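Local coordinates for peridinin-chlorophyll A protein (Amphidinium carterae, PDB 2C9E) that probably serves as a water-soluble light-harvesting antenna, binding peridinin and chlorophyll a to capture solar energy in the blue-green range, at residues F21-S26 with K82-K87; P190-L195 with G256-R261; A104-F109 with D151-G156. All coordinates share one frame; numbering follows the deposited sequence.

Contact 1: F21-S26 with K82-K87; sequences FDWGGS and KLMASK. With PID (peridinin), chain F.
Trp23 and Leu83 are the point of closest backbone approach, their CA atoms 6.5 Å apart, where the loop 21-26 passes the loop 82-87. No direct hydrogen bond joins the two; a water accepts from Gly24 N and donates to Lys82 O at 2.9 Å, stitching the backbones together. Beside this bridge, Leu83 CD1 rests on Gly24 CA at 3.7 Å. The Trp23 indole turns the rim at CD1 to Lys82 O, near the ring plane, while Met84 SD approaches NE1 obliquely at 3.9 Å, a Met-aromatic contact; NE1 itself donates to Ala18 O. With CG anti to the carbonyl carbon (chi1 -60°), the indole lays one face against peridinin F, C28 lying 3.5 Å from CD2, and the opposite face is covered by Phe21 CD2. An alanine here is likely to strip the peridinin ring of its flat support and leave Ala18 O without its indole donor. The carotenoid hydroxyl O5 donates to Leu83 O and accepts from Ala85 N, both at 2.9 Å. Two interhelical loops thus form the end wall of a peridinin pocket, 82-87 binding the hydroxyl and 21-26 supplying an aromatic face, in this all-helical light-harvesting fold.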
loop_
_atom_site.group_PDB
_atom_site.type_symbol
_atom_site.label_atom_id
_atom_site.label_comp_id
_atom_site.label_asym_id
_atom_site.label_seq_id
_atom_site.Cartn_x
_atom_site.Cartn_y
_atom_site.Cartn_z
ATOM N N PHE A 21 -7.358 -13.089 -15.516
ATOM C CA PHE A 21 -7.773 -12.558 -14.225
ATOM C C PHE A 21 -8.432 -11.196 -14.285
ATOM O O PHE A 21 -8.009 -10.294 -15.040
ATOM C CB PHE A 21 -6.589 -12.512 -13.245
ATOM C CG PHE A 21 -7.017 -12.389 -11.801
ATOM C CD1 PHE A 21 -7.377 -13.532 -11.065
ATOM C CD2 PHE A 21 -7.122 -11.132 -11.201
ATOM C CE1 PHE A 21 -7.840 -13.426 -9.766
ATOM C CE2 PHE A 21 -7.586 -11.009 -9.894
ATOM C CZ PHE A 21 -7.946 -12.155 -9.174
ATOM N N ASP A 22 -9.461 -11.032 -13.452
ATOM C CA ASP A 22 -10.185 -9.783 -13.444
ATOM C C ASP A 22 -9.521 -8.759 -12.559
ATOM O O ASP A 22 -10.001 -8.439 -11.448
ATOM C CB ASP A 22 -11.656 -9.973 -13.042
ATOM C CG ASP A 22 -12.485 -8.663 -13.201
ATOM O OD1 ASP A 22 -11.981 -7.656 -13.781
ATOM O OD2 ASP A 22 -13.645 -8.649 -12.748
ATOM N N TRP A 23 -8.441 -8.214 -13.084
ATOM C CA TRP A 23 -7.701 -7.189 -12.376
ATOM C C TRP A 23 -8.510 -5.974 -11.996
ATOM O O TRP A 23 -8.320 -5.426 -10.915
ATOM C CB TRP A 23 -6.503 -6.730 -13.199
ATOM C CG TRP A 23 -5.600 -7.858 -13.472
ATOM C CD1 TRP A 23 -5.493 -8.552 -14.640
ATOM C CD2 TRP A 23 -4.745 -8.518 -12.531
ATOM N NE1 TRP A 23 -4.624 -9.608 -14.497
ATOM C CE2 TRP A 23 -4.153 -9.615 -13.205
ATOM C CE3 TRP A 23 -4.417 -8.293 -11.185
ATOM C CZ2 TRP A 23 -3.248 -10.481 -12.574
ATOM C CZ3 TRP A 23 -3.522 -9.142 -10.560
ATOM C CH2 TRP A 23 -2.942 -10.230 -11.264
ATOM N N GLY A 24 -9.413 -5.550 -12.873
ATOM C CA GLY A 24 -10.159 -4.361 -12.569
ATOM C C GLY A 24 -11.491 -4.479 -11.844
ATOM O O GLY A 24 -11.997 -3.453 -11.384
ATOM N N GLY A 25 -12.042 -5.683 -11.719
ATOM C CA GLY A 25 -13.344 -5.811 -11.095
ATOM C C GLY A 25 -13.351 -6.108 -9.606
ATOM O O GLY A 25 -12.302 -6.010 -8.917
ATOM N N SER A 26 -14.540 -6.452 -9.091
ATOM C CA SER A 26 -14.636 -6.769 -7.670
ATOM C C SER A 26 -14.325 -8.225 -7.542
ATOM O O SER A 26 -15.205 -9.012 -7.320
ATOM C CB SER A 26 -16.025 -6.540 -7.085
ATOM O OG SER A 26 -15.973 -6.733 -5.635
ATOM N N LYS A 82 -8.820 -4.882 -19.974
ATOM C CA LYS A 82 -8.398 -5.916 -19.024
ATOM C C LYS A 82 -7.267 -5.442 -18.080
ATOM O O LYS A 82 -6.874 -6.170 -17.161
ATOM C CB LYS A 82 -7.914 -7.155 -19.803
ATOM C CG LYS A 82 -9.028 -8.067 -20.337
ATOM C CD LYS A 82 -8.545 -8.971 -21.477
ATOM C CE LYS A 82 -7.377 -9.900 -21.101
ATOM N NZ LYS A 82 -6.468 -10.248 -22.274
ATOM N N LEU A 83 -6.765 -4.224 -18.264
ATOM C CA LEU A 83 -5.648 -3.724 -17.430
ATOM C C LEU A 83 -4.494 -4.726 -17.447
ATOM O O LEU A 83 -3.815 -4.935 -16.452
ATOM C CB LEU A 83 -6.110 -3.509 -15.982
ATOM C CG LEU A 83 -7.213 -2.448 -15.850
ATOM C CD1 LEU A 83 -7.652 -2.356 -14.412
ATOM C CD2 LEU A 83 -6.706 -1.089 -16.341
ATOM N N MET A 84 -4.250 -5.316 -18.604
ATOM C CA MET A 84 -3.236 -6.339 -18.729
ATOM C C MET A 84 -1.917 -5.795 -19.279
ATOM O O MET A 84 -1.852 -5.284 -20.409
ATOM C CB MET A 84 -3.822 -7.455 -19.615
ATOM C CG MET A 84 -3.097 -8.786 -19.621
ATOM S SD MET A 84 -2.907 -9.477 -17.974
ATOM C CE MET A 84 -1.142 -9.845 -18.038
ATOM N N ALA A 85 -0.858 -5.891 -18.477
ATOM C CA ALA A 85 0.453 -5.386 -18.920
ATOM C C ALA A 85 0.999 -6.219 -20.052
ATOM O O ALA A 85 0.493 -7.304 -20.319
ATOM C CB ALA A 85 1.472 -5.405 -17.754
ATOM N N SER A 86 2.084 -5.732 -20.653
ATOM C CA SER A 86 2.770 -6.423 -21.756
ATOM C C SER A 86 3.583 -7.594 -21.166
ATOM O O SER A 86 3.899 -7.580 -19.973
ATOM C CB SER A 86 3.659 -5.387 -22.529
ATOM O OG SER A 86 4.886 -5.005 -21.915
ATOM N N LYS A 87 3.888 -8.622 -21.965
ATOM C CA LYS A 87 4.666 -9.744 -21.433
ATOM C C LYS A 87 6.022 -9.183 -20.958
ATOM O O LYS A 87 6.637 -9.651 -19.989
ATOM C CB LYS A 87 4.925 -10.811 -22.518
ATOM C CG LYS A 87 3.728 -11.669 -22.951
ATOM C CD LYS A 87 4.105 -12.789 -23.963
ATOM C CE LYS A 87 2.905 -13.699 -24.280
ATOM N NZ LYS A 87 3.268 -14.825 -25.204
HETATM C C1 PID F . 10.545 -17.643 1.047
HETATM C C2 PID F . 11.420 -18.403 2.051
HETATM C C3 PID F . 12.286 -17.418 2.842
HETATM C C4 PID F . 13.194 -16.684 1.851
HETATM C C5 PID F . 12.424 -15.771 0.889
HETATM C C6 PID F . 11.079 -16.355 0.412
HETATM C C7 PID F . 10.636 -15.878 -0.827
HETATM C C8 PID F . 9.379 -15.339 -1.108
HETATM C C9 PID F . 8.977 -14.842 -2.352
HETATM C C10 PID F . 9.719 -14.777 -3.526
HETATM C C11 PID F . 7.815 -14.243 -2.622
HETATM C C12 PID F . 7.809 -13.809 -3.887
HETATM C C13 PID F . 6.757 -13.124 -4.499
HETATM C C14 PID F . 6.711 -12.645 -5.811
HETATM C C15 PID F . 5.568 -11.972 -6.251
HETATM C C16 PID F . 5.378 -11.419 -7.517
HETATM C C17 PID F . 4.203 -10.748 -7.857
HETATM C C18 PID F . 4.022 -10.160 -9.110
HETATM C C19 PID F . 2.878 -9.461 -9.489
HETATM C C20 PID F . 2.822 -8.871 -10.754
HETATM C C21 PID F . 1.767 -8.106 -11.254
HETATM C C22 PID F . 1.865 -7.547 -12.529
HETATM C C23 PID F . 0.921 -6.798 -13.034
HETATM C C24 PID F . -0.004 -5.990 -13.485
HETATM C C25 PID F . 0.012 -4.480 -13.200
HETATM C C26 PID F . -1.301 -4.111 -12.500
HETATM C C27 PID F . -2.540 -4.611 -13.252
HETATM C C28 PID F . -2.479 -6.117 -13.544
HETATM C C29 PID F . -1.197 -6.510 -14.289
HETATM C C30 PID F . -4.232 -3.179 -12.388
HETATM C C31 PID F . -5.506 -2.940 -11.575
HETATM C CM1 PID F . 9.577 -18.538 0.271
HETATM C CM2 PID F . 13.363 -15.500 -0.291
HETATM C CM3 PID F . 12.195 -14.449 1.626
HETATM C CM4 PID F . 7.900 -12.835 -6.757
HETATM C CM5 PID F . 0.515 -7.837 -10.410
HETATM C CM6 PID F . 1.152 -4.105 -12.249
HETATM C CM7 PID F . 0.191 -3.690 -14.499
HETATM C CM8 PID F . -1.128 -8.033 -14.439
HETATM O O1 PID F . 10.064 -16.351 1.433
HETATM O O2 PID F . 13.106 -18.116 3.785
HETATM O O3 PID F . 10.863 -15.198 -3.682
HETATM O O4 PID F . 8.993 -14.132 -4.488
HETATM O O5 PID F . -1.162 -5.864 -15.569
HETATM O O6 PID F . -3.671 -4.419 -12.386
HETATM O O7 PID F . -3.770 -2.276 -13.083
HETATM O O HOH W 1 -9.338 -6.633 -15.668
#

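Contact 2: P190-L195 with G256-R261; sequences PIMDKL and GLVAER. With PID (peridinin), chain J.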
loop_
_atom_site.group_PDB
_atom_site.type_symbol
_atom_site.label_atom_id
_atom_site.label_comp_id
_atom_site.label_asym_id
_atom_site.label_seq_id
_atom_site.Cartn_x
_atom_site.Cartn_y
_atom_site.Cartn_z
ATOM N N PRO A 190 -9.560 14.296 17.968
ATOM C CA PRO A 190 -10.942 14.090 18.459
ATOM C C PRO A 190 -11.915 13.527 17.430
ATOM O O PRO A 190 -12.992 13.040 17.757
ATOM C CB PRO A 190 -11.365 15.475 18.931
ATOM C CG PRO A 190 -10.017 16.195 19.161
ATOM C CD PRO A 190 -9.170 15.713 18.046
ATOM N N ILE A 191 -11.563 13.644 16.167
ATOM C CA ILE A 191 -12.381 13.082 15.092
ATOM C C ILE A 191 -11.923 11.612 14.935
ATOM O O ILE A 191 -12.736 10.690 14.849
ATOM C CB ILE A 191 -12.130 13.859 13.774
ATOM C CG1 ILE A 191 -12.483 15.323 14.008
ATOM C CG2 ILE A 191 -12.901 13.230 12.648
ATOM C CD1 ILE A 191 -12.416 16.239 12.796
ATOM N N MET A 192 -10.606 11.416 14.892
ATOM C CA MET A 192 -10.010 10.094 14.788
ATOM C C MET A 192 -10.505 9.202 15.913
ATOM O O MET A 192 -10.951 8.066 15.647
ATOM C CB MET A 192 -8.470 10.219 14.846
ATOM C CG MET A 192 -7.662 8.929 14.720
ATOM S SD MET A 192 -7.749 7.922 16.185
ATOM C CE MET A 192 -6.661 8.911 17.248
ATOM N N ASP A 193 -10.462 9.714 17.158
ATOM C CA ASP A 193 -10.840 8.888 18.324
ATOM C C ASP A 193 -12.285 8.448 18.426
ATOM O O ASP A 193 -12.619 7.581 19.255
ATOM C CB ASP A 193 -10.331 9.473 19.690
ATOM C CG ASP A 193 -11.091 10.754 20.162
ATOM O OD1 ASP A 193 -12.039 11.188 19.455
ATOM O OD2 ASP A 193 -10.737 11.334 21.246
ATOM N N LYS A 194 -13.155 8.992 17.582
ATOM C CA LYS A 194 -14.533 8.513 17.611
ATOM C C LYS A 194 -14.800 7.422 16.545
ATOM O O LYS A 194 -15.837 6.785 16.540
ATOM C CB LYS A 194 -15.472 9.688 17.448
ATOM C CG LYS A 194 -15.209 10.698 18.604
ATOM C CD LYS A 194 -16.181 11.838 18.616
ATOM C CE LYS A 194 -15.871 12.762 19.767
ATOM N NZ LYS A 194 -14.524 13.405 19.676
ATOM N N LEU A 195 -13.840 7.143 15.680
ATOM C CA LEU A 195 -14.113 6.148 14.635
ATOM C C LEU A 195 -13.605 4.791 14.997
ATOM O O LEU A 195 -12.725 4.677 15.838
ATOM C CB LEU A 195 -13.479 6.601 13.316
ATOM C CG LEU A 195 -13.954 7.978 12.790
ATOM C CD1 LEU A 195 -12.993 8.462 11.674
ATOM C CD2 LEU A 195 -15.418 7.845 12.258
ATOM N N GLY A 256 -11.346 -0.070 18.812
ATOM C CA GLY A 256 -11.413 0.694 17.568
ATOM C C GLY A 256 -10.083 1.036 16.942
ATOM O O GLY A 256 -10.038 1.786 15.968
ATOM N N LEU A 257 -9.006 0.516 17.515
ATOM C CA LEU A 257 -7.637 0.720 17.024
ATOM C C LEU A 257 -7.270 2.189 16.912
ATOM O O LEU A 257 -6.614 2.633 15.968
ATOM C CB LEU A 257 -7.390 -0.012 15.665
ATOM C CG LEU A 257 -7.418 -1.552 15.486
ATOM C CD1 LEU A 257 -6.520 -2.307 16.489
ATOM C CD2 LEU A 257 -8.763 -2.048 15.720
ATOM N N VAL A 258 -7.697 2.930 17.921
ATOM C CA VAL A 258 -7.468 4.366 18.058
ATOM C C VAL A 258 -6.049 4.644 18.567
ATOM O O VAL A 258 -5.663 4.240 19.662
ATOM C CB VAL A 258 -8.486 4.958 19.026
ATOM C CG1 VAL A 258 -8.046 6.330 19.492
ATOM C CG2 VAL A 258 -9.836 5.051 18.325
ATOM N N ALA A 259 -5.291 5.344 17.756
ATOM C CA ALA A 259 -3.917 5.691 18.088
ATOM C C ALA A 259 -3.751 6.512 19.358
ATOM O O ALA A 259 -4.659 7.243 19.770
ATOM C CB ALA A 259 -3.307 6.478 16.930
ATOM N N GLU A 260 -2.571 6.385 19.963
ATOM C CA GLU A 260 -2.213 7.189 21.139
ATOM C C GLU A 260 -1.919 8.616 20.616
ATOM O O GLU A 260 -1.504 8.797 19.481
ATOM C CB GLU A 260 -0.948 6.611 21.809
ATOM C CG GLU A 260 -1.025 6.581 23.346
ATOM C CD GLU A 260 -0.477 5.303 23.917
ATOM O OE1 GLU A 260 0.655 4.952 23.530
ATOM O OE2 GLU A 260 -1.166 4.640 24.740
ATOM N N ARG A 261 -2.156 9.621 21.436
ATOM C CA ARG A 261 -1.931 11.010 21.069
ATOM C C ARG A 261 -0.535 11.355 20.476
ATOM O O ARG A 261 -0.433 12.026 19.433
ATOM C CB ARG A 261 -2.191 11.863 22.314
ATOM C CG ARG A 261 -3.367 12.779 22.181
ATOM C CD ARG A 261 -3.759 13.377 23.524
ATOM N NE ARG A 261 -5.009 12.791 23.997
ATOM C CZ ARG A 261 -6.225 13.147 23.589
ATOM N NH1 ARG A 261 -6.380 14.119 22.684
ATOM N NH2 ARG A 261 -7.290 12.508 24.089
HETATM C C1 PID J . -1.686 20.717 -1.530
HETATM C C2 PID J . -1.425 21.871 -2.503
HETATM C C3 PID J . -0.145 21.578 -3.288
HETATM C C4 PID J . 1.003 21.568 -2.277
HETATM C C5 PID J . 0.938 20.336 -1.370
HETATM C C6 PID J . -0.488 20.003 -0.894
HETATM C C7 PID J . -0.577 19.344 0.336
HETATM C C8 PID J . -1.255 18.151 0.598
HETATM C C9 PID J . -1.278 17.532 1.852
HETATM C C10 PID J . -0.651 17.962 3.018
HETATM C C11 PID J . -1.887 16.383 2.146
HETATM C C12 PID J . -1.657 16.087 3.430
HETATM C C13 PID J . -2.096 14.928 4.070
HETATM C C14 PID J . -1.881 14.569 5.402
HETATM C C15 PID J . -2.402 13.357 5.859
HETATM C C16 PID J . -2.274 12.837 7.146
HETATM C C17 PID J . -2.847 11.606 7.466
HETATM C C18 PID J . -2.725 11.036 8.732
HETATM C C19 PID J . -3.264 9.795 9.074
HETATM C C20 PID J . -3.059 9.258 10.346
HETATM C C21 PID J . -3.511 8.012 10.782
HETATM C C22 PID J . -3.192 7.574 12.066
HETATM C C23 PID J . -3.543 6.397 12.512
HETATM C C24 PID J . -3.874 5.204 12.934
HETATM C C25 PID J . -2.945 3.994 12.756
HETATM C C26 PID J . -3.737 2.819 12.171
HETATM C C27 PID J . -5.019 2.530 12.961
HETATM C C28 PID J . -5.923 3.765 13.022
HETATM C C29 PID J . -5.217 4.974 13.642
HETATM C C30 PID J . -5.455 0.262 12.391
HETATM C C31 PID J . -6.294 -0.793 11.664
HETATM C CM1 PID J . -3.026 20.815 -0.797
HETATM C CM2 PID J . 1.881 20.630 -0.205
HETATM C CM3 PID J . 1.497 19.155 -2.165
HETATM C CM4 PID J . -1.093 15.481 6.347
HETATM C CM5 PID J . -4.401 7.127 9.906
HETATM C CM6 PID J . -1.798 4.307 11.792
HETATM C CM7 PID J . -2.359 3.587 14.112
HETATM C CM8 PID J . -6.155 6.181 13.563
HETATM O O1 PID J . -1.275 19.406 -1.937
HETATM O O2 PID J . 0.095 22.556 -4.303
HETATM O O3 PID J . 0.059 18.962 3.130
HETATM O O4 PID J . -0.892 17.057 4.015
HETATM O O5 PID J . -4.937 4.698 15.015
HETATM O O6 PID J . -5.804 1.565 12.243
HETATM O O7 PID J . -4.497 -0.061 13.092
#
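Met192 meets Val258 through its thioether, SD lying 3.7 Å from Val258 CG1, and the two side chains slant across one another. The terminal CE continues past the valine to Ala259, coming within 3.6 Å of the backbone O and also packing on the methyl CB. Val258 divides its branches: CG1 faces Met192 and the CB of Asp193, whereas CG2 sits 3.8 Å from Leu195 O, close also to Asp193 O. The valine therefore fills the angle between the methionine and the turning backbone. The methionine begins with CG anti to its own N (chi1 -179°) and then bends at both following torsions, which folds the sulfur back between Val258 and the methyl CM8 of peridinin J, 3.5 Å from SD.

Behind this shell, a type I turn from Met192 to Leu195, closed by Leu195 N bonding to Met192 O at 3.0 Å, places the carbonyl oxygens of Asp193 and Leu195 against the CG2 methyl. Tyr189 OH, hydrogen-bonded to Ala259 O, ties helix 176-192 to the loop, and Trp197, whose NE1 donates to Met192 O, is backbone-bonded to Gly256. The same loop also holds the pigment: the peridinin hydroxyl O5 donates to Leu257 O at 2.8 Å and receives a weak bond from Ala259 N. A helix end packed on an interhelical loop in this way lines one part of a peridinin pocket, with Met192 also touching the bound galactolipid.

Contact 3: A104-F109 with D151-G156; sequences ADKQKF and DASING. With PID (peridinin), chain E.
An N-capped helix start braced by a neighbouring turn is the motif here: Asp105 caps helix 106-111, and the chain leaving helix 132-152 lies against that cap. The central bond runs from Lys106 N to Asn155 OD1, 2.8 Å long and nearly straight at 170°, with the donor almost in line with the amide C=O. Asn155 sends CG anti to its backbone N (chi1 -167°), which brings its end back to the helix start although its CB leaves in the other direction. Its amide lies alongside the Asp105 carboxylate, the two planes 44° apart. The carboxylate serves its own helix, OD1 accepting from Lys108 N at 2.9 Å through the anti lone pair.

Lys106 crosses Asn155 at about a right angle and lays its aliphatic chain on Ser153, CD reaching OG at 3.5 Å. That hydroxyl accepts from Asn155 N at 2.7 Å, an ST turn that shapes the approach of the asparagine, and is also hydrogen-bonded to Ala102 O. A CA-H...O contact from Asn155 to Ala104 O adds to the backbone fit. Water joins the segments as well, one molecule donating to both Asp105 OD2 and Asn155 O, another bridging Ala104 O and Ser153 OG. Phe109 sets a ring face against the polyene of peridinin E.

Chemically, the first turn of the helix has its N-H groups shared out, Lys108 N to its own aspartate, Gln107 N to a water and Lys106 N to a side chain from the other segment. The neutral amide meets the helix start without adding charge beside the carboxylate.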
loop_
_atom_site.group_PDB
_atom_site.type_symbol
_atom_site.label_atom_id
_atom_site.label_comp_id
_atom_site.label_asym_id
_atom_site.label_seq_id
_atom_site.Cartn_x
_atom_site.Cartn_y
_atom_site.Cartn_z
ATOM N N ALA A 104 15.347 -8.467 1.453
ATOM C CA ALA A 104 14.560 -8.411 2.678
ATOM C C ALA A 104 15.011 -9.370 3.773
ATOM O O ALA A 104 15.663 -10.413 3.500
ATOM C CB ALA A 104 13.047 -8.663 2.338
ATOM N N ASP A 105 14.660 -9.022 5.014
ATOM C CA ASP A 105 14.957 -9.898 6.132
ATOM C C ASP A 105 14.147 -11.144 5.797
ATOM O O ASP A 105 12.923 -11.053 5.661
ATOM C CB ASP A 105 14.436 -9.321 7.427
ATOM C CG ASP A 105 14.603 -10.282 8.568
ATOM O OD1 ASP A 105 13.813 -11.253 8.735
ATOM O OD2 ASP A 105 15.583 -10.069 9.294
ATOM N N LYS A 106 14.803 -12.298 5.689
ATOM C CA LYS A 106 14.124 -13.532 5.276
ATOM C C LYS A 106 13.009 -14.040 6.151
ATOM O O LYS A 106 11.958 -14.447 5.618
ATOM C CB LYS A 106 15.127 -14.682 5.069
ATOM C CG LYS A 106 15.894 -14.633 3.757
ATOM C CD LYS A 106 17.283 -15.298 3.848
ATOM C CE LYS A 106 17.193 -16.769 4.210
ATOM N NZ LYS A 106 18.494 -17.324 4.666
ATOM N N GLN A 107 13.228 -14.058 7.470
ATOM C CA GLN A 107 12.201 -14.577 8.376
ATOM C C GLN A 107 10.978 -13.677 8.395
ATOM O O GLN A 107 9.862 -14.156 8.418
ATOM C CB GLN A 107 12.696 -14.703 9.835
ATOM C CG GLN A 107 14.134 -15.142 10.055
ATOM C CD GLN A 107 14.566 -15.045 11.555
ATOM O OE1 GLN A 107 15.666 -15.472 11.923
ATOM N NE2 GLN A 107 13.695 -14.472 12.403
ATOM N N LYS A 108 11.198 -12.376 8.458
ATOM C CA LYS A 108 10.072 -11.432 8.476
ATOM C C LYS A 108 9.284 -11.512 7.166
ATOM O O LYS A 108 8.041 -11.473 7.161
ATOM C CB LYS A 108 10.574 -9.998 8.697
ATOM C CG LYS A 108 11.077 -9.790 10.104
ATOM C CD LYS A 108 11.859 -8.503 10.213
ATOM C CE LYS A 108 12.294 -8.301 11.663
ATOM N NZ LYS A 108 11.094 -8.521 12.523
ATOM N N PHE A 109 10.003 -11.649 6.057
ATOM C CA PHE A 109 9.317 -11.728 4.805
ATOM C C PHE A 109 8.487 -12.984 4.702
ATOM O O PHE A 109 7.297 -12.937 4.330
ATOM C CB PHE A 109 10.278 -11.678 3.622
ATOM C CG PHE A 109 9.570 -11.489 2.320
ATOM C CD1 PHE A 109 9.008 -12.588 1.646
ATOM C CD2 PHE A 109 9.407 -10.204 1.798
ATOM C CE1 PHE A 109 8.287 -12.410 0.459
ATOM C CE2 PHE A 109 8.689 -9.999 0.612
ATOM C CZ PHE A 109 8.126 -11.110 -0.064
ATOM N N ASP A 151 18.587 -18.208 -2.081
ATOM C CA ASP A 151 20.016 -18.398 -2.285
ATOM C C ASP A 151 20.741 -17.055 -2.454
ATOM O O ASP A 151 21.826 -16.858 -1.916
ATOM C CB ASP A 151 20.285 -19.312 -3.492
ATOM C CG ASP A 151 19.903 -20.774 -3.217
ATOM O OD1 ASP A 151 19.760 -21.140 -2.029
ATOM O OD2 ASP A 151 19.753 -21.563 -4.175
ATOM N N ALA A 152 20.137 -16.116 -3.167
ATOM C CA ALA A 152 20.806 -14.850 -3.375
ATOM C C ALA A 152 20.605 -13.812 -2.264
ATOM O O ALA A 152 21.221 -12.769 -2.279
ATOM C CB ALA A 152 20.392 -14.254 -4.761
ATOM N N SER A 153 19.802 -14.111 -1.266
ATOM C CA SER A 153 19.514 -13.116 -0.221
ATOM C C SER A 153 20.584 -12.518 0.665
ATOM O O SER A 153 21.357 -13.261 1.273
ATOM C CB SER A 153 18.474 -13.655 0.738
ATOM O OG SER A 153 18.234 -12.686 1.742
ATOM N N ILE A 154 20.576 -11.184 0.781
ATOM C CA ILE A 154 21.473 -10.462 1.707
ATOM C C ILE A 154 20.756 -10.258 3.082
ATOM O O ILE A 154 21.208 -9.502 3.934
ATOM C CB ILE A 154 21.898 -9.106 1.168
ATOM C CG1 ILE A 154 20.656 -8.240 0.941
ATOM C CG2 ILE A 154 22.735 -9.320 -0.119
ATOM C CD1 ILE A 154 20.946 -6.828 0.640
ATOM N N ASN A 155 19.620 -10.927 3.259
ATOM C CA ASN A 155 18.870 -10.930 4.507
ATOM C C ASN A 155 18.677 -9.595 5.296
ATOM O O ASN A 155 18.871 -9.554 6.535
ATOM C CB ASN A 155 19.517 -11.972 5.396
ATOM C CG ASN A 155 18.677 -12.325 6.593
ATOM O OD1 ASN A 155 17.468 -12.284 6.538
ATOM N ND2 ASN A 155 19.320 -12.729 7.671
ATOM N N GLY A 156 18.282 -8.542 4.574
ATOM C CA GLY A 156 18.030 -7.233 5.153
ATOM C C GLY A 156 19.241 -6.379 5.489
ATOM O O GLY A 156 19.129 -5.360 6.174
HETATM C C1 PID E . 5.958 -23.480 1.872
HETATM C C2 PID E . 6.153 -24.977 1.623
HETATM C C3 PID E . 7.622 -25.260 1.299
HETATM C C4 PID E . 7.972 -24.482 0.027
HETATM C C5 PID E . 8.010 -22.967 0.258
HETATM C C6 PID E . 6.863 -22.470 1.156
HETATM C C7 PID E . 6.390 -21.188 0.868
HETATM C C8 PID E . 6.633 -20.041 1.622
HETATM C C9 PID E . 6.131 -18.791 1.258
HETATM C C10 PID E . 5.354 -18.517 0.137
HETATM C C11 PID E . 6.321 -17.643 1.911
HETATM C C12 PID E . 5.708 -16.667 1.235
HETATM C C13 PID E . 5.780 -15.308 1.540
HETATM C C14 PID E . 5.176 -14.255 0.848
HETATM C C15 PID E . 5.409 -12.949 1.289
HETATM C C16 PID E . 4.941 -11.771 0.706
HETATM C C17 PID E . 5.342 -10.538 1.220
HETATM C C18 PID E . 4.981 -9.329 0.630
HETATM C C19 PID E . 5.443 -8.099 1.098
HETATM C C20 PID E . 5.108 -6.914 0.439
HETATM C C21 PID E . 5.547 -5.632 0.778
HETATM C C22 PID E . 5.140 -4.542 0.009
HETATM C C23 PID E . 5.494 -3.295 0.210
HETATM C C24 PID E . 5.853 -2.049 0.404
HETATM C C25 PID E . 7.080 -1.419 -0.281
HETATM C C26 PID E . 7.990 -0.798 0.782
HETATM C C27 PID E . 7.248 0.147 1.738
HETATM C C28 PID E . 6.060 -0.557 2.406
HETATM C C29 PID E . 5.081 -1.165 1.395
HETATM C C30 PID E . 9.132 1.375 2.584
HETATM C C31 PID E . 10.111 1.672 3.721
HETATM C CM1 PID E . 4.513 -23.092 2.195
HETATM C CM2 PID E . 7.944 -22.328 -1.131
HETATM C CM3 PID E . 9.362 -22.609 0.885
HETATM C CM4 PID E . 4.353 -14.515 -0.417
HETATM C CM5 PID E . 6.475 -5.417 1.978
HETATM C CM6 PID E . 7.874 -2.476 -1.054
HETATM C CM7 PID E . 6.651 -0.326 -1.263
HETATM C CM8 PID E . 4.026 -1.995 2.127
HETATM O O1 PID E . 7.007 -22.781 2.551
HETATM O O2 PID E . 7.812 -26.661 1.074
HETATM O O3 PID E . 4.973 -19.326 -0.709
HETATM O O4 PID E . 5.090 -17.179 0.128
HETATM O O5 PID E . 4.437 -0.109 0.682
HETATM O O6 PID E . 8.148 0.462 2.817
HETATM O O7 PID E . 9.251 1.944 1.498
HETATM O O HOH W 2 15.430 -12.098 1.461
HETATM O O HOH W 3 18.106 -8.528 8.958
HETATM O O HOH W 4 16.171 -13.503 8.155
#

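The three contacts illustrate one principle, that short segments at helix ends frame bound pigments, at well-separated sites. Contacts 1 and 2 lie in different peridinin-chlorophyll-binding domains of the sequence and on opposite sides of the chain's centre, their centres 37 Å apart; they are counterparts, each fixing a peridinin hydroxyl between two backbone groups of an interhelical loop. Contact 3 stands about 30 Å from contact 1 and 35 Å from contact 2, centre to centre, and meets its peridinin through the face of Phe109. None touches another; the nearest atoms of contacts 1 and 3 are about 16 Å apart. The peridinins named differ (F, J and E), and further pigments lie close, including chlorophyll a at Trp23.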